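Local coordinates for protein sugar kinase (PDB 2RBC) that probably phosphorylates a carbohydrate or related small molecule using ATP, as expected of a ribokinase-like member of the pfkB sugar kinase family, at residues Ala69-Tyr74 / Gly311-Ala316; Ala73-Arg78 / His279-Leu284; Gln261-Val266 / Ala302-Cys307; Val296-Val301 / Glu320-Ala325. All blocks are in the same frame, centred on the assembly; numbering follows the deposited sequence. Where two conformers were deposited one is given.

Interaction 1 of 4, residues Ala69-Tyr74 / Gly311-Ala316; sequences ASSAAY and GGRIGA
Three groups grip a single water: Y74 OH, on helix 68-78, donates to it at 2.5 Å, and the water in turn donates to I314 O at 2.7 Å and to A316 O at 2.9 Å, both in the loop after helix 292-307. The Y74 ring is also engaged through one face. R313 NH1 sits 3.2 Å above the ring plane, over its centre, in a cation-pi contact, with R313 CZ 14° off the ring normal; the guanidinium is not stacked flat, since the two planes stand 62° apart. R313 gets there with CG set between its backbone N and carbonyl carbon (chi1 65°) and the rest of the chain extended, passing S71, whose OG is 3.5 Å from R313 CB and hydrogen-bonds to G67 O. A316 CB packs obliquely on the ring, 3.6 Å from Y74 CE2. Further bonds fix the arginine: NE to A65 O, NH2 to S105 OG, and the backbone N to E66 OE1. R313 thereby ties the loop to strand 60-66 of the lid sheet as well as to the helix. With its charge shared between a pi face and oxygen acceptors, the buried guanidinium is probably stabilised as a cation.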
loop_
_atom_site.group_PDB
_atom_site.type_symbol
_atom_site.label_atom_id
_atom_site.label_comp_id
_atom_site.label_asym_id
_atom_site.label_seq_id
_atom_site.Cartn_x
_atom_site.Cartn_y
_atom_site.Cartn_z
ATOM N N ALA A 69 13.953 12.808 -5.152
ATOM C CA ALA A 69 15.338 12.522 -5.583
ATOM C C ALA A 69 15.469 11.259 -6.431
ATOM O O ALA A 69 16.307 11.178 -7.347
ATOM C CB ALA A 69 16.302 12.438 -4.402
ATOM N N SER A 70 14.687 10.247 -6.097
ATOM C CA SER A 70 14.825 8.932 -6.738
ATOM C C SER A 70 14.382 9.022 -8.210
ATOM O O SER A 70 14.994 8.441 -9.094
ATOM C CB SER A 70 13.970 7.898 -6.001
ATOM O OG SER A 70 14.536 7.639 -4.743
ATOM N N SER A 71 13.288 9.733 -8.429
ATOM C CA SER A 71 12.745 9.920 -9.755
ATOM C C SER A 71 13.657 10.831 -10.614
ATOM O O SER A 71 13.789 10.637 -11.814
ATOM C CB SER A 71 11.345 10.547 -9.623
ATOM O OG SER A 71 10.401 9.614 -9.083
ATOM N N ALA A 72 14.223 11.856 -9.991
ATOM C CA ALA A 72 15.210 12.725 -10.619
ATOM C C ALA A 72 16.405 11.873 -11.043
ATOM O O ALA A 72 16.893 12.003 -12.166
ATOM C CB ALA A 72 15.675 13.871 -9.635
ATOM N N ALA A 73 16.873 11.004 -10.149
ATOM C CA ALA A 73 17.942 10.081 -10.482
ATOM C C ALA A 73 17.599 9.182 -11.685
ATOM O O ALA A 73 18.417 8.972 -12.551
ATOM C CB ALA A 73 18.387 9.238 -9.242
ATOM N N TYR A 74 16.397 8.594 -11.671
ATOM C CA TYR A 74 15.927 7.815 -12.782
ATOM C C TYR A 74 15.937 8.619 -14.086
ATOM O O TYR A 74 16.378 8.133 -15.113
ATOM C CB TYR A 74 14.548 7.264 -12.475
ATOM C CG TYR A 74 13.997 6.371 -13.552
ATOM C CD1 TYR A 74 14.648 5.203 -13.908
ATOM C CD2 TYR A 74 12.838 6.699 -14.214
ATOM C CE1 TYR A 74 14.169 4.386 -14.904
ATOM C CE2 TYR A 74 12.316 5.861 -15.198
ATOM C CZ TYR A 74 12.999 4.716 -15.550
ATOM O OH TYR A 74 12.482 3.880 -16.526
ATOM N N GLY A 311 1.807 6.156 -14.316
ATOM C CA GLY A 311 2.647 5.393 -13.410
ATOM C C GLY A 311 3.804 6.143 -12.775
ATOM O O GLY A 311 4.878 5.594 -12.659
ATOM N N GLY A 312 3.597 7.385 -12.343
ATOM C CA GLY A 312 4.670 8.086 -11.660
ATOM C C GLY A 312 5.858 8.380 -12.549
ATOM O O GLY A 312 5.695 8.923 -13.639
ATOM N N ARG A 313 7.044 7.973 -12.111
ATOM C CA ARG A 313 8.255 8.139 -12.904
ATOM C C ARG A 313 8.387 7.211 -14.117
ATOM O O ARG A 313 9.276 7.434 -14.960
ATOM C CB ARG A 313 9.498 8.001 -12.010
ATOM C CG ARG A 313 9.718 6.642 -11.374
ATOM C CD ARG A 313 11.148 6.451 -10.886
ATOM N NE ARG A 313 11.332 5.161 -10.255
ATOM C CZ ARG A 313 11.666 4.034 -10.886
ATOM N NH1 ARG A 313 11.918 4.022 -12.191
ATOM N NH2 ARG A 313 11.728 2.903 -10.203
ATOM N N ILE A 314 7.507 6.202 -14.247
ATOM C CA ILE A 314 7.709 5.112 -15.216
ATOM C C ILE A 314 7.666 5.608 -16.645
ATOM O O ILE A 314 8.297 5.036 -17.503
ATOM C CB ILE A 314 6.722 3.919 -14.995
ATOM C CG1 ILE A 314 7.362 2.610 -15.476
ATOM C CG2 ILE A 314 5.368 4.160 -15.660
ATOM C CD1 ILE A 314 8.808 2.435 -14.973
ATOM N N GLY A 315 6.971 6.709 -16.880
ATOM C CA GLY A 315 6.977 7.344 -18.199
ATOM C C GLY A 315 8.185 8.184 -18.575
ATOM O O GLY A 315 8.153 8.838 -19.624
ATOM N N ALA A 316 9.212 8.242 -17.722
ATOM C CA ALA A 316 10.377 9.093 -18.001
ATOM C C ALA A 316 10.928 8.680 -19.373
ATOM O O ALA A 316 11.216 7.519 -19.586
ATOM C CB ALA A 316 11.435 8.953 -16.918
HETATM O O HOH W 1 10.875 4.967 -18.174
#

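Interaction 2 of 4, residues Ala73-Arg78 / His279-Leu284; sequences AYAVHR and HGTFAL. With SO4 (sulfate ion), chain D.
A close helix-helix crossing, made possible by small residues, brings V76 and A75 of helix 68-78 against G280 and its neighbours on helix 274-287. The axes of the two six-residue segments come within 7.5 Å and cross at -55°. At the centre the V76 side chain lies over the glycine backbone, CG2 resting 3.3 Å from G280 O. V76 has CG1 anti to its backbone N (chi1 169°), which leaves CG2 as the methyl that meets this carbonyl. A75 CB comes down on G280 CA at 4.3 Å and also approaches the start of T281, whose OG1 is spent on I277 O of its own helix. One turn further on, L284 reaches back across the groove: its CD2 is 3.7 Å from V76 O.

Both helices lie on the same strand of the central sheet of the ribokinase-like alpha/beta fold, V76 and A283 each touching V32 of strand 31-35. Helix 274-287 starts within the DTLAAGD sequence, close to the DTxGAGD signature of the pfkB family, whose last aspartate is the catalytic base in characterised relatives and probably has a like role here.

At the C-terminal end of helix 68-78, R78 folds back on itself, bent at both chi2 and chi3, with CG 3.6 Å above one face of the Y74 ring, displaced toward the rim. Its NE bonds to A316 O. The outer edge of the guanidinium takes a sulfate, probably from the crystallisation liquor: NH2 donates to sulfate O1 at 2.9 Å in a nearly straight bond (164°), while the bond from NH1 to sulfate O2, at 3.2 Å, is weak.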
loop_
_atom_site.group_PDB
_atom_site.type_symbol
_atom_site.label_atom_id
_atom_site.label_comp_id
_atom_site.label_asym_id
_atom_site.label_seq_id
_atom_site.Cartn_x
_atom_site.Cartn_y
_atom_site.Cartn_z
ATOM N N ALA A 73 16.873 11.004 -10.149
ATOM C CA ALA A 73 17.942 10.081 -10.482
ATOM C C ALA A 73 17.599 9.182 -11.685
ATOM O O ALA A 73 18.417 8.972 -12.551
ATOM C CB ALA A 73 18.387 9.238 -9.242
ATOM N N TYR A 74 16.397 8.594 -11.671
ATOM C CA TYR A 74 15.927 7.815 -12.782
ATOM C C TYR A 74 15.937 8.619 -14.086
ATOM O O TYR A 74 16.378 8.133 -15.113
ATOM C CB TYR A 74 14.548 7.264 -12.475
ATOM C CG TYR A 74 13.997 6.371 -13.552
ATOM C CD1 TYR A 74 14.648 5.203 -13.908
ATOM C CD2 TYR A 74 12.838 6.699 -14.214
ATOM C CE1 TYR A 74 14.169 4.386 -14.904
ATOM C CE2 TYR A 74 12.316 5.861 -15.198
ATOM C CZ TYR A 74 12.999 4.716 -15.550
ATOM O OH TYR A 74 12.482 3.880 -16.526
ATOM N N ALA A 75 15.486 9.856 -14.037
ATOM C CA ALA A 75 15.518 10.742 -15.208
ATOM C C ALA A 75 16.938 10.996 -15.712
ATOM O O ALA A 75 17.181 10.996 -16.916
ATOM C CB ALA A 75 14.804 12.060 -14.897
ATOM N N VAL A 76 17.887 11.203 -14.802
ATOM C CA VAL A 76 19.283 11.351 -15.209
ATOM C C VAL A 76 19.735 10.148 -16.035
ATOM O O VAL A 76 20.334 10.318 -17.098
ATOM C CB VAL A 76 20.241 11.581 -13.994
ATOM C CG1 VAL A 76 21.732 11.455 -14.459
ATOM C CG2 VAL A 76 19.973 12.960 -13.369
ATOM N N HIS A 77 19.471 8.944 -15.528
ATOM C CA HIS A 77 19.783 7.712 -16.225
ATOM C C HIS A 77 19.106 7.627 -17.602
ATOM O O HIS A 77 19.761 7.385 -18.623
ATOM C CB HIS A 77 19.345 6.518 -15.375
ATOM C CG HIS A 77 19.280 5.242 -16.132
ATOM N ND1 HIS A 77 20.407 4.593 -16.592
ATOM C CD2 HIS A 77 18.225 4.486 -16.502
ATOM C CE1 HIS A 77 20.034 3.489 -17.216
ATOM N NE2 HIS A 77 18.713 3.412 -17.183
ATOM N N ARG A 78 17.805 7.865 -17.623
ATOM C CA ARG A 78 17.034 7.745 -18.852
ATOM C C ARG A 78 17.524 8.728 -19.911
ATOM O O ARG A 78 17.476 8.424 -21.104
ATOM C CB ARG A 78 15.568 8.004 -18.596
ATOM C CG ARG A 78 14.884 6.922 -17.753
ATOM C CD ARG A 78 14.706 5.654 -18.554
ATOM N NE ARG A 78 13.625 5.815 -19.523
ATOM C CZ ARG A 78 13.306 4.935 -20.457
ATOM N NH1 ARG A 78 14.011 3.834 -20.614
ATOM N NH2 ARG A 78 12.301 5.186 -21.288
ATOM N N HIS A 279 13.639 18.127 -13.054
ATOM C CA HIS A 279 14.839 18.446 -12.262
ATOM C C HIS A 279 16.055 17.600 -12.612
ATOM O O HIS A 279 17.181 18.107 -12.706
ATOM C CB HIS A 279 14.526 18.303 -10.768
ATOM C CG HIS A 279 13.444 19.222 -10.316
ATOM N ND1 HIS A 279 12.474 18.838 -9.420
ATOM C CD2 HIS A 279 13.141 20.490 -10.680
ATOM C CE1 HIS A 279 11.609 19.835 -9.261
ATOM N NE2 HIS A 279 11.996 20.851 -10.006
ATOM N N GLY A 280 15.831 16.311 -12.791
ATOM C CA GLY A 280 16.900 15.401 -13.145
ATOM C C GLY A 280 17.461 15.756 -14.516
ATOM O O GLY A 280 18.666 15.741 -14.692
ATOM N N THR A 281 16.593 16.047 -15.489
ATOM C CA THR A 281 17.040 16.440 -16.833
ATOM C C THR A 281 17.848 17.724 -16.745
ATOM O O THR A 281 18.897 17.874 -17.383
ATOM C CB THR A 281 15.803 16.626 -17.788
ATOM O OG1 THR A 281 15.074 15.384 -17.885
ATOM C CG2 THR A 281 16.238 17.039 -19.180
ATOM N N PHE A 282 17.369 18.653 -15.926
ATOM C CA PHE A 282 17.985 19.946 -15.796
ATOM C C PHE A 282 19.351 19.821 -15.160
ATOM O O PHE A 282 20.293 20.450 -15.580
ATOM C CB PHE A 282 17.087 20.887 -14.987
ATOM C CG PHE A 282 17.623 22.281 -14.920
ATOM C CD1 PHE A 282 17.377 23.172 -15.951
ATOM C CD2 PHE A 282 18.404 22.686 -13.844
ATOM C CE1 PHE A 282 17.908 24.447 -15.928
ATOM C CE2 PHE A 282 18.929 23.983 -13.808
ATOM C CZ PHE A 282 18.680 24.857 -14.859
ATOM N N ALA A 283 19.444 19.005 -14.123
ATOM C CA ALA A 283 20.690 18.722 -13.467
ATOM C C ALA A 283 21.716 18.077 -14.396
ATOM O O ALA A 283 22.878 18.492 -14.429
ATOM C CB ALA A 283 20.453 17.860 -12.254
ATOM N N LEU A 284 21.287 17.092 -15.173
ATOM C CA LEU A 284 22.130 16.561 -16.214
ATOM C C LEU A 284 22.517 17.620 -17.253
ATOM O O LEU A 284 23.680 17.688 -17.604
ATOM C CB LEU A 284 21.509 15.316 -16.869
ATOM C CG LEU A 284 22.289 14.635 -18.018
ATOM C CD1 LEU A 284 23.612 14.106 -17.509
ATOM C CD2 LEU A 284 21.434 13.527 -18.632
HETATM S S SO4 D . 12.679 1.738 -23.087
HETATM O O1 SO4 D . 11.844 2.937 -22.989
HETATM O O2 SO4 D . 12.852 1.129 -21.767
HETATM O O3 SO4 D . 11.982 0.729 -23.886
HETATM O O4 SO4 D . 13.961 2.107 -23.707
#

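Interaction 3 of 4, residues Gln261-Val266 / Ala302-Cys307; sequences QTTMQV and AAALKC. With SO4 (sulfate ion), chain B.
Apolar contacts carry this meeting of the loop after strand 258-261 with helix 292-307, and A304 takes most of them. The methyl CE of M264, a selenomethionine here, lies 3.7 Å from A304 CB; the chain runs extended and then bends at chi3 (76°), bringing CE also to L305 CG at 4.2 Å. V266 sets both methyls on the same alanine, CG1 at 3.9 Å from A304 CB and CG2 at 3.5 Å from A304 O, and CG2 brushes C307 CB.

The hydrogen bonds shape the loop itself. Q261 NE2 donates to T262 O at 2.8 Å, nearly straight (168°), on a lone pair in the carbonyl plane, and gives a second bond to O2 of a bound sulfate, probably from the crystallisation liquor, at 2.6 Å. OE1 of the same amide accepts from R293 and R297, which fixes its flip. Q265 NE2 bonds to P245 O and to T263 O at 3.1 Å, arriving from above the latter's plane.

R332 NH2 also bonds to this sulfate. The loop's grip on the helix is thus methyl packing on A304, with L305 and C307 beside it, while its polar groups shape the chain and hold an anion.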
loop_
_atom_site.group_PDB
_atom_site.type_symbol
_atom_site.label_atom_id
_atom_site.label_comp_id
_atom_site.label_asym_id
_atom_site.label_seq_id
_atom_site.Cartn_x
_atom_site.Cartn_y
_atom_site.Cartn_z
ATOM N N GLN A 261 9.873 30.328 -20.914
ATOM C CA GLN A 261 9.845 29.259 -21.902
ATOM C C GLN A 261 8.544 28.483 -21.776
ATOM O O GLN A 261 8.232 27.927 -20.740
ATOM C CB GLN A 261 11.050 28.322 -21.708
ATOM C CG GLN A 261 11.117 27.117 -22.666
ATOM C CD GLN A 261 11.095 27.531 -24.106
ATOM O OE1 GLN A 261 12.021 28.199 -24.565
ATOM N NE2 GLN A 261 10.046 27.151 -24.841
ATOM N N THR A 262 7.777 28.451 -22.854
ATOM C CA THR A 262 6.550 27.689 -22.862
ATOM C C THR A 262 6.914 26.210 -22.939
ATOM O O THR A 262 8.019 25.857 -23.360
ATOM C CB THR A 262 5.651 28.091 -24.039
ATOM O OG1 THR A 262 4.324 27.617 -23.809
ATOM C CG2 THR A 262 6.164 27.531 -25.346
ATOM N N THR A 263 5.995 25.358 -22.514
ATOM C CA THR A 263 6.187 23.934 -22.618
ATOM C C THR A 263 5.292 23.347 -23.715
ATOM O O THR A 263 4.422 24.024 -24.280
ATOM C CB THR A 263 6.058 23.182 -21.266
ATOM O OG1 THR A 263 6.488 21.845 -21.487
ATOM C CG2 THR A 263 4.618 23.162 -20.692
HETATM N N MSE A 264 5.595 22.098 -24.054
HETATM C CA MSE A 264 4.864 21.321 -25.033
HETATM C C MSE A 264 3.544 20.860 -24.442
HETATM O O MSE A 264 3.505 20.250 -23.370
HETATM C CB MSE A 264 5.684 20.099 -25.434
HETATM C CG MSE A 264 5.007 19.259 -26.472
HETATM SE SE MSE A 264 6.196 17.853 -27.122
HETATM C CE MSE A 264 6.152 16.566 -25.610
ATOM N N GLN A 265 2.461 21.110 -25.156
ATOM C CA GLN A 265 1.168 20.719 -24.673
ATOM C C GLN A 265 0.876 19.251 -24.996
ATOM O O GLN A 265 1.050 18.800 -26.127
ATOM C CB GLN A 265 0.085 21.648 -25.189
ATOM C CG GLN A 265 0.374 23.128 -24.845
ATOM C CD GLN A 265 0.466 23.416 -23.340
ATOM O OE1 GLN A 265 -0.503 23.212 -22.621
ATOM N NE2 GLN A 265 1.635 23.878 -22.868
ATOM N N VAL A 266 0.506 18.500 -23.975
ATOM C CA VAL A 266 0.279 17.096 -24.117
ATOM C C VAL A 266 -1.012 16.800 -23.360
ATOM O O VAL A 266 -1.505 17.642 -22.619
ATOM C CB VAL A 266 1.460 16.273 -23.537
ATOM C CG1 VAL A 266 2.725 16.571 -24.298
ATOM C CG2 VAL A 266 1.617 16.516 -22.026
ATOM N N ALA A 302 10.901 16.627 -21.672
ATOM C CA ALA A 302 11.022 15.364 -20.958
ATOM C C ALA A 302 9.876 15.190 -19.968
ATOM O O ALA A 302 9.229 14.130 -19.921
ATOM C CB ALA A 302 12.360 15.275 -20.253
ATOM N N ALA A 303 9.594 16.239 -19.215
ATOM C CA ALA A 303 8.489 16.219 -18.241
ATOM C C ALA A 303 7.156 16.009 -18.921
ATOM O O ALA A 303 6.369 15.190 -18.502
ATOM C CB ALA A 303 8.479 17.514 -17.411
ATOM N N ALA A 304 6.930 16.717 -20.024
ATOM C CA ALA A 304 5.710 16.579 -20.843
ATOM C C ALA A 304 5.505 15.133 -21.302
ATOM O O ALA A 304 4.422 14.558 -21.145
ATOM C CB ALA A 304 5.726 17.583 -22.049
ATOM N N LEU A 305 6.550 14.519 -21.835
ATOM C CA LEU A 305 6.470 13.147 -22.266
ATOM C C LEU A 305 6.040 12.242 -21.128
ATOM O O LEU A 305 5.128 11.411 -21.301
ATOM C CB LEU A 305 7.803 12.678 -22.870
ATOM C CG LEU A 305 8.050 13.101 -24.328
ATOM C CD1 LEU A 305 9.551 13.021 -24.634
ATOM C CD2 LEU A 305 7.350 12.192 -25.232
ATOM N N LYS A 306 6.646 12.427 -19.963
ATOM C CA LYS A 306 6.355 11.558 -18.835
ATOM C C LYS A 306 4.885 11.662 -18.429
ATOM O O LYS A 306 4.307 10.690 -17.944
ATOM C CB LYS A 306 7.254 11.914 -17.658
ATOM C CG LYS A 306 7.131 11.006 -16.436
ATOM C CD LYS A 306 6.720 11.793 -15.220
ATOM C CE LYS A 306 5.265 12.209 -15.253
ATOM N NZ LYS A 306 4.322 11.034 -15.111
ATOM N N CYS A 307 4.287 12.825 -18.640
ATOM C CA CYS A 307 2.884 13.075 -18.240
ATOM C C CYS A 307 1.846 12.303 -19.029
ATOM O O CYS A 307 0.710 12.152 -18.577
ATOM C CB CYS A 307 2.545 14.583 -18.272
ATOM S SG CYS A 307 3.313 15.547 -16.976
HETATM S S SO4 B . 9.402 28.215 -27.985
HETATM O O1 SO4 B . 9.714 28.813 -29.278
HETATM O O2 SO4 B . 10.516 28.404 -27.069
HETATM O O3 SO4 B . 8.234 28.861 -27.376
HETATM O O4 SO4 B . 9.178 26.789 -28.212
#

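Interaction 4 of 4, residues Val296-Val301 / Glu320-Ala325; sequences VRLSSV and EETEEA. With SO4 (sulfate ion), chain B.
T322 of helix 319-330 packs its side chain against L298 and V301 of helix 292-307. Its CB points to that helix and comes within 4.3 Å of L298 CD1. From there the side chain forks. The methyl branch, CG2, lies anti to the backbone N and goes furthest across: it is 3.4 Å from L298 O, 3.7 Å from L298 CD1, which it meets at about a right angle to the leucine, and 3.8 Å from V301 CG1. The hydroxyl branch, OG1, stays beside the backbone N (chi1 -47°) and bonds to T318 O one turn back, so the polar atom of this buried threonine is satisfied within its own chain region while the methyl does the packing.

V301 answers from the other helix. Its CG1 lies 3.7 Å from T322 O and 3.7 Å from A325 CB, bridging one turn of helix 319-330. At the rim, E323 bends at chi2 and brings OE2 to 4.0 Å from L298 CD1; the carboxylate's real partner is R319, through a salt bridge to NE. Behind the interface S300 OG and S300 N both bond to V296 O, from opposite faces of that carbonyl, and R297 NH2 holds a bound sulfate through O2.

Measured on these segments, the helix axes pass 9.4 Å apart at 110°. Helix 292-307 lies between two others here: S299 packs on F278, T281 and F282 of helix 274-287, L298 and V301 meet helix 319-330, and M79, just beyond helix 68-78, touches both L298 and T322.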
loop_
_atom_site.group_PDB
_atom_site.type_symbol
_atom_site.label_atom_id
_atom_site.label_comp_id
_atom_site.label_asym_id
_atom_site.label_seq_id
_atom_site.Cartn_x
_atom_site.Cartn_y
_atom_site.Cartn_z
ATOM N N VAL A 296 16.175 24.357 -20.130
ATOM C CA VAL A 296 14.799 24.477 -19.719
ATOM C C VAL A 296 13.902 23.777 -20.737
ATOM O O VAL A 296 12.961 23.117 -20.364
ATOM C CB VAL A 296 14.394 25.920 -19.531
ATOM C CG1 VAL A 296 12.877 26.022 -19.346
ATOM C CG2 VAL A 296 15.124 26.551 -18.339
ATOM N N ARG A 297 14.164 23.973 -22.024
ATOM C CA ARG A 297 13.408 23.273 -23.071
ATOM C C ARG A 297 13.460 21.760 -22.975
ATOM O O ARG A 297 12.416 21.104 -23.012
ATOM C CB ARG A 297 13.897 23.662 -24.465
ATOM C CG ARG A 297 13.380 24.963 -24.927
ATOM C CD ARG A 297 14.143 25.461 -26.095
ATOM N NE ARG A 297 13.510 26.649 -26.618
ATOM C CZ ARG A 297 13.811 27.193 -27.789
ATOM N NH1 ARG A 297 14.760 26.683 -28.557
ATOM N NH2 ARG A 297 13.142 28.242 -28.198
ATOM N N LEU A 298 14.666 21.206 -22.884
ATOM C CA LEU A 298 14.837 19.769 -22.799
ATOM C C LEU A 298 14.111 19.188 -21.580
ATOM O O LEU A 298 13.447 18.159 -21.702
ATOM C CB LEU A 298 16.330 19.408 -22.732
ATOM C CG LEU A 298 16.726 17.936 -22.850
ATOM C CD1 LEU A 298 16.540 17.356 -24.260
ATOM C CD2 LEU A 298 18.158 17.740 -22.309
ATOM N N SER A 299 14.253 19.851 -20.426
ATOM C CA SER A 299 13.616 19.419 -19.193
ATOM C C SER A 299 12.099 19.477 -19.294
ATOM O O SER A 299 11.399 18.569 -18.801
ATOM C CB SER A 299 14.084 20.296 -18.044
ATOM O OG SER A 299 15.485 20.307 -17.961
ATOM N N SER A 300 11.600 20.536 -19.936
ATOM C CA SER A 300 10.183 20.705 -20.174
ATOM C C SER A 300 9.605 19.606 -21.047
ATOM O O SER A 300 8.553 19.038 -20.725
ATOM C CB SER A 300 9.885 22.056 -20.847
ATOM O OG SER A 300 10.177 23.109 -19.947
ATOM N N VAL A 301 10.267 19.315 -22.162
ATOM C CA VAL A 301 9.788 18.281 -23.048
ATOM C C VAL A 301 9.824 16.910 -22.382
ATOM O O VAL A 301 8.880 16.120 -22.506
ATOM C CB VAL A 301 10.572 18.288 -24.417
ATOM C CG1 VAL A 301 10.160 17.118 -25.316
ATOM C CG2 VAL A 301 10.324 19.636 -25.137
ATOM N N GLU A 320 16.806 10.243 -26.545
ATOM C CA GLU A 320 16.425 10.194 -27.950
ATOM C C GLU A 320 14.959 10.616 -28.169
ATOM O O GLU A 320 14.661 11.465 -29.009
ATOM C CB GLU A 320 16.655 8.780 -28.477
ATOM C CG GLU A 320 18.141 8.328 -28.518
ATOM C CD GLU A 320 18.798 8.168 -27.129
ATOM O OE1 GLU A 320 18.084 7.800 -26.140
ATOM O OE2 GLU A 320 20.036 8.441 -27.054
ATOM N N GLU A 321 14.058 10.045 -27.381
ATOM C CA GLU A 321 12.619 10.378 -27.448
ATOM C C GLU A 321 12.383 11.849 -27.180
ATOM O O GLU A 321 11.600 12.490 -27.894
ATOM C CB GLU A 321 11.772 9.544 -26.483
ATOM C CG GLU A 321 11.625 8.128 -26.921
ATOM C CD GLU A 321 11.102 7.191 -25.873
ATOM O OE1 GLU A 321 10.969 7.542 -24.660
ATOM O OE2 GLU A 321 10.819 6.045 -26.286
ATOM N N THR A 322 13.070 12.384 -26.164
ATOM C CA THR A 322 12.993 13.813 -25.820
ATOM C C THR A 322 13.559 14.709 -26.940
ATOM O O THR A 322 12.915 15.699 -27.350
ATOM C CB THR A 322 13.687 14.127 -24.451
ATOM O OG1 THR A 322 13.278 13.173 -23.437
ATOM C CG2 THR A 322 13.337 15.577 -23.968
ATOM N N GLU A 323 14.726 14.344 -27.478
ATOM C CA GLU A 323 15.344 15.141 -28.537
ATOM C C GLU A 323 14.447 15.209 -29.772
ATOM O O GLU A 323 14.303 16.273 -30.386
ATOM C CB GLU A 323 16.720 14.607 -28.967
ATOM C CG GLU A 323 17.847 14.546 -27.916
ATOM C CD GLU A 323 18.496 15.843 -27.619
ATOM O OE1 GLU A 323 18.115 16.860 -28.276
ATOM O OE2 GLU A 323 19.390 15.859 -26.711
ATOM N N GLU A 324 13.859 14.081 -30.158
ATOM C CA GLU A 324 13.012 14.056 -31.336
ATOM C C GLU A 324 11.717 14.820 -31.089
ATOM O O GLU A 324 11.290 15.571 -31.927
ATOM C CB GLU A 324 12.740 12.624 -31.785
ATOM C CG GLU A 324 11.797 12.455 -32.968
ATOM C CD GLU A 324 12.230 13.177 -34.227
ATOM O OE1 GLU A 324 13.431 13.476 -34.400
ATOM O OE2 GLU A 324 11.360 13.456 -35.075
ATOM N N ALA A 325 11.085 14.600 -29.935
ATOM C CA ALA A 325 9.888 15.345 -29.586
ATOM C C ALA A 325 10.139 16.850 -29.635
ATOM O O ALA A 325 9.356 17.638 -30.214
ATOM C CB ALA A 325 9.361 14.895 -28.189
HETATM S S SO4 B . 9.402 28.215 -27.985
HETATM O O1 SO4 B . 9.714 28.813 -29.278
HETATM O O2 SO4 B . 10.516 28.404 -27.069
HETATM O O3 SO4 B . 8.234 28.861 -27.376
HETATM O O4 SO4 B . 9.178 26.789 -28.212
#

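How the interactions relate
From the N terminus, helix 68-78 opens two long loops: interaction 1 closes only at 311-316, and interaction 2, begun at the overlapping 73-78, closes at 279-284. Interaction 3 opens at 261-266, before interaction 2 has closed, so those two cross; closing at 302-307, it nests inside interaction 1. Interaction 4 opens at 296-301, after interaction 2 has closed, and ends at 320-325, crossing both 3 and 1. Interactions 1 and 2 tie helix 68-78 to the 311-316 loop and helix 274-287; interactions 3 and 4 tie helix 292-307 to the loop after strand 258-261 and to helix 319-330. K306 NZ with G312 O links 1 and 3, and one sulfate is shared by 3 and 4.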